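Local atomic coordinates of RNA-directed RNA polymerase (Infectious pancreatic necrosis virus, PDB entry 3ZED), a protein that probably copies the viral RNA genome as an RNA-dependent RNA polymerase, found both free and covalently attached to the genomic RNA. Residues 393-404 / 514-525. Sequence-based numbering, arbitrary orientation.
Sequences LQDNTWYSIDLE and NFKIERELKNLR. With K (potassium ion), chain K.
W398 and L521 form a hydrogen-bonded pair in the antiparallel ladder that joins strand 397-403 to strand 515-521, an outer strand of a four-stranded antiparallel sheet in the polymerase palm domain. Both backbone bonds of this pair form, and S400 with R519 and D402 with K516 carry the ladder on. A classic beta bulge interrupts it: E518 and R519 both face S400, whose O accepts E518 N at 2.8 Å and R519 N at 3.3 Å.

Apolar side chains pack on the face of I401 and I517, which lie side by side with their CG1 atoms 3.8 Å apart; F504 and M505 of helix 502-505 cover I517. On the same face the aliphatic CG of E520 lies 3.6 Å from Y399 CE1.

Polar groups meet at both ends. N396 turns CG anti to its own N (chi1 -166°), which brings OD1 to R525 N at 2.8 Å, while the backbone O of N396 accepts L524 N; two hydrogen bonds thus meet the first turn of helix 524-533. At the far end the N514 amide serves two partners. OD1 binds a potassium ion, whose site V177, N182, N184, N409 and G512 complete. E404 is salt-bridged to R181, and N514 ND2 donates to E404 OE1 at 3.1 Å, from above the carboxylate plane.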
# COMPACT_ATOMS: atom_id res chain seq x y z
N LEU B 393 3.28 2.04 23.10
CA LEU B 393 4.19 1.95 24.23
C LEU B 393 3.43 2.46 25.45
O LEU B 393 3.12 3.64 25.52
CB LEU B 393 5.47 2.77 23.97
CG LEU B 393 6.67 2.61 24.95
CD1 LEU B 393 7.87 3.35 24.42
CD2 LEU B 393 6.39 3.20 26.32
N GLN B 394 3.08 1.56 26.38
CA GLN B 394 2.45 1.91 27.65
C GLN B 394 2.74 0.82 28.67
O GLN B 394 2.93 -0.34 28.28
CB GLN B 394 0.93 2.19 27.52
CG GLN B 394 0.00 0.98 27.42
CD GLN B 394 -1.42 1.46 27.33
OE1 GLN B 394 -1.93 1.68 26.24
NE2 GLN B 394 -2.08 1.67 28.46
N ASP B 395 2.82 1.21 29.96
CA ASP B 395 3.07 0.35 31.12
C ASP B 395 4.35 -0.51 30.94
O ASP B 395 4.33 -1.74 31.12
CB ASP B 395 1.84 -0.54 31.41
CG ASP B 395 0.55 0.23 31.61
OD1 ASP B 395 0.54 1.19 32.41
OD2 ASP B 395 -0.45 -0.13 30.96
N ASN B 396 5.46 0.16 30.55
CA ASN B 396 6.78 -0.44 30.30
C ASN B 396 6.67 -1.66 29.35
O ASN B 396 7.38 -2.66 29.51
CB ASN B 396 7.46 -0.83 31.64
CG ASN B 396 8.93 -1.14 31.50
OD1 ASN B 396 9.65 -0.53 30.70
ND2 ASN B 396 9.40 -2.14 32.24
N THR B 397 5.75 -1.58 28.37
CA THR B 397 5.50 -2.66 27.41
C THR B 397 5.31 -2.08 26.00
O THR B 397 4.70 -1.03 25.83
CB THR B 397 4.26 -3.50 27.86
OG1 THR B 397 4.30 -3.77 29.26
CG2 THR B 397 4.14 -4.82 27.10
N TRP B 398 5.82 -2.79 25.00
CA TRP B 398 5.69 -2.47 23.58
C TRP B 398 4.65 -3.41 22.96
O TRP B 398 4.77 -4.65 23.08
CB TRP B 398 7.05 -2.59 22.86
CG TRP B 398 6.99 -2.37 21.38
CD1 TRP B 398 6.89 -3.32 20.41
CD2 TRP B 398 7.06 -1.10 20.69
NE1 TRP B 398 6.91 -2.74 19.16
CE2 TRP B 398 7.03 -1.38 19.30
CE3 TRP B 398 7.18 0.23 21.11
CZ2 TRP B 398 7.13 -0.37 18.33
CZ3 TRP B 398 7.23 1.24 20.14
CH2 TRP B 398 7.22 0.94 18.78
N TYR B 399 3.62 -2.82 22.35
CA TYR B 399 2.56 -3.59 21.71
C TYR B 399 2.51 -3.33 20.22
O TYR B 399 2.51 -2.18 19.78
CB TYR B 399 1.17 -3.28 22.31
CG TYR B 399 1.08 -3.53 23.79
CD1 TYR B 399 0.72 -4.78 24.29
CD2 TYR B 399 1.32 -2.51 24.71
CE1 TYR B 399 0.61 -5.01 25.66
CE2 TYR B 399 1.22 -2.72 26.08
CZ TYR B 399 0.86 -3.98 26.56
OH TYR B 399 0.78 -4.20 27.91
N SER B 400 2.44 -4.39 19.46
CA SER B 400 2.25 -4.34 18.02
C SER B 400 0.83 -4.80 17.77
O SER B 400 0.48 -5.94 18.12
CB SER B 400 3.27 -5.21 17.31
OG SER B 400 3.06 -5.16 15.91
N ILE B 401 -0.02 -3.89 17.27
CA ILE B 401 -1.43 -4.16 16.99
C ILE B 401 -1.65 -4.03 15.49
O ILE B 401 -1.30 -3.01 14.90
CB ILE B 401 -2.38 -3.23 17.82
CG1 ILE B 401 -2.16 -3.39 19.33
CG2 ILE B 401 -3.87 -3.44 17.46
CD1 ILE B 401 -1.71 -2.17 19.97
N ASP B 402 -2.22 -5.07 14.87
CA ASP B 402 -2.53 -5.03 13.45
C ASP B 402 -3.99 -5.14 13.24
O ASP B 402 -4.64 -5.97 13.90
CB ASP B 402 -1.84 -6.17 12.68
CG ASP B 402 -0.34 -6.03 12.52
OD1 ASP B 402 0.20 -4.94 12.83
OD2 ASP B 402 0.30 -7.01 12.09
N LEU B 403 -4.52 -4.40 12.27
CA LEU B 403 -5.92 -4.56 11.89
C LEU B 403 -6.06 -5.96 11.35
O LEU B 403 -5.12 -6.49 10.74
CB LEU B 403 -6.37 -3.52 10.86
CG LEU B 403 -6.16 -2.03 11.21
CD1 LEU B 403 -6.77 -1.15 10.13
CD2 LEU B 403 -6.69 -1.69 12.61
N GLU B 404 -7.18 -6.62 11.66
CA GLU B 404 -7.36 -7.98 11.20
C GLU B 404 -7.82 -7.91 9.76
O GLU B 404 -8.90 -7.40 9.50
CB GLU B 404 -8.34 -8.75 12.10
CG GLU B 404 -8.67 -10.13 11.57
CD GLU B 404 -9.69 -10.94 12.34
OE1 GLU B 404 -10.58 -10.35 12.99
OE2 GLU B 404 -9.63 -12.19 12.26
N ASN B 514 -11.88 -4.69 13.11
CA ASN B 514 -11.26 -5.86 13.75
C ASN B 514 -9.77 -5.64 13.85
O ASN B 514 -9.15 -5.14 12.92
CB ASN B 514 -11.53 -7.13 12.93
CG ASN B 514 -12.97 -7.53 12.78
OD1 ASN B 514 -13.87 -6.71 12.75
ND2 ASN B 514 -13.21 -8.81 12.62
N PHE B 515 -9.18 -6.05 14.96
CA PHE B 515 -7.73 -5.94 15.13
C PHE B 515 -7.27 -6.98 16.10
O PHE B 515 -8.07 -7.53 16.86
CB PHE B 515 -7.33 -4.52 15.64
CG PHE B 515 -8.06 -4.04 16.88
CD1 PHE B 515 -7.72 -4.54 18.14
CD2 PHE B 515 -9.06 -3.07 16.80
CE1 PHE B 515 -8.42 -4.11 19.28
CE2 PHE B 515 -9.72 -2.62 17.94
CZ PHE B 515 -9.40 -3.14 19.18
N LYS B 516 -5.96 -7.24 16.12
CA LYS B 516 -5.41 -8.16 17.10
C LYS B 516 -4.04 -7.73 17.53
O LYS B 516 -3.31 -7.07 16.78
CB LYS B 516 -5.42 -9.65 16.69
CG LYS B 516 -4.99 -10.02 15.29
CD LYS B 516 -5.21 -11.53 15.08
CE LYS B 516 -5.31 -11.94 13.63
NZ LYS B 516 -4.06 -12.60 13.15
N ILE B 517 -3.72 -8.05 18.78
CA ILE B 517 -2.42 -7.79 19.38
C ILE B 517 -1.53 -8.88 18.84
O ILE B 517 -1.75 -10.07 19.12
CB ILE B 517 -2.49 -7.72 20.94
CG1 ILE B 517 -3.14 -6.41 21.43
CG2 ILE B 517 -1.08 -7.81 21.53
CD1 ILE B 517 -4.59 -6.25 21.26
N GLU B 518 -0.56 -8.49 18.01
CA GLU B 518 0.36 -9.38 17.33
C GLU B 518 1.63 -9.64 18.11
O GLU B 518 2.28 -10.68 17.91
CB GLU B 518 0.72 -8.81 15.94
CG GLU B 518 -0.45 -8.81 14.96
CD GLU B 518 -1.00 -10.15 14.51
OE1 GLU B 518 -0.46 -11.21 14.91
OE2 GLU B 518 -1.97 -10.15 13.73
N ARG B 519 2.00 -8.69 18.99
CA ARG B 519 3.22 -8.79 19.78
C ARG B 519 3.11 -7.99 21.04
O ARG B 519 2.57 -6.89 21.04
CB ARG B 519 4.42 -8.28 18.94
CG ARG B 519 5.78 -8.63 19.52
CD ARG B 519 6.84 -8.60 18.46
NE ARG B 519 6.61 -9.58 17.41
CZ ARG B 519 7.58 -10.19 16.75
NH1 ARG B 519 8.84 -9.92 17.03
NH2 ARG B 519 7.30 -11.06 15.79
N GLU B 520 3.65 -8.54 22.11
CA GLU B 520 3.73 -7.93 23.41
C GLU B 520 5.17 -8.11 23.88
O GLU B 520 5.65 -9.23 24.04
CB GLU B 520 2.71 -8.54 24.38
CG GLU B 520 2.76 -7.94 25.77
CD GLU B 520 1.92 -8.63 26.83
OE1 GLU B 520 1.86 -9.89 26.81
OE2 GLU B 520 1.37 -7.93 27.70
N LEU B 521 5.87 -6.99 24.03
CA LEU B 521 7.26 -6.99 24.46
C LEU B 521 7.28 -6.41 25.87
O LEU B 521 7.28 -5.19 26.05
CB LEU B 521 8.12 -6.18 23.45
CG LEU B 521 9.62 -6.21 23.59
CD1 LEU B 521 10.13 -7.64 23.55
CD2 LEU B 521 10.27 -5.41 22.47
N LYS B 522 7.22 -7.29 26.87
CA LYS B 522 7.18 -6.95 28.30
C LYS B 522 8.55 -6.51 28.82
O LYS B 522 9.58 -6.88 28.24
CB LYS B 522 6.67 -8.14 29.12
CG LYS B 522 5.16 -8.30 29.08
CD LYS B 522 4.71 -9.53 29.86
CE LYS B 522 3.20 -9.55 30.04
NZ LYS B 522 2.69 -10.91 30.38
N ASN B 523 8.55 -5.74 29.93
CA ASN B 523 9.73 -5.22 30.63
C ASN B 523 10.65 -4.55 29.61
O ASN B 523 11.80 -4.97 29.41
CB ASN B 523 10.46 -6.36 31.42
CG ASN B 523 9.57 -7.19 32.31
OD1 ASN B 523 8.95 -6.69 33.25
ND2 ASN B 523 9.48 -8.48 32.04
N LEU B 524 10.10 -3.56 28.90
CA LEU B 524 10.76 -2.85 27.81
C LEU B 524 12.02 -2.12 28.27
O LEU B 524 13.03 -2.28 27.62
CB LEU B 524 9.78 -1.88 27.11
CG LEU B 524 10.28 -1.19 25.82
CD1 LEU B 524 10.83 -2.20 24.80
CD2 LEU B 524 9.19 -0.30 25.21
N ARG B 525 11.96 -1.35 29.38
CA ARG B 525 13.12 -0.64 29.95
C ARG B 525 14.32 -1.56 30.14
O ARG B 525 15.43 -1.24 29.75
CB ARG B 525 12.77 -0.03 31.32
CG ARG B 525 12.28 1.40 31.30
CD ARG B 525 11.87 1.84 32.71
NE ARG B 525 11.03 3.03 32.66
CZ ARG B 525 9.71 3.01 32.75
NH1 ARG B 525 9.07 1.87 32.93
NH2 ARG B 525 9.02 4.14 32.67
K K K . -15.09 -5.27 10.71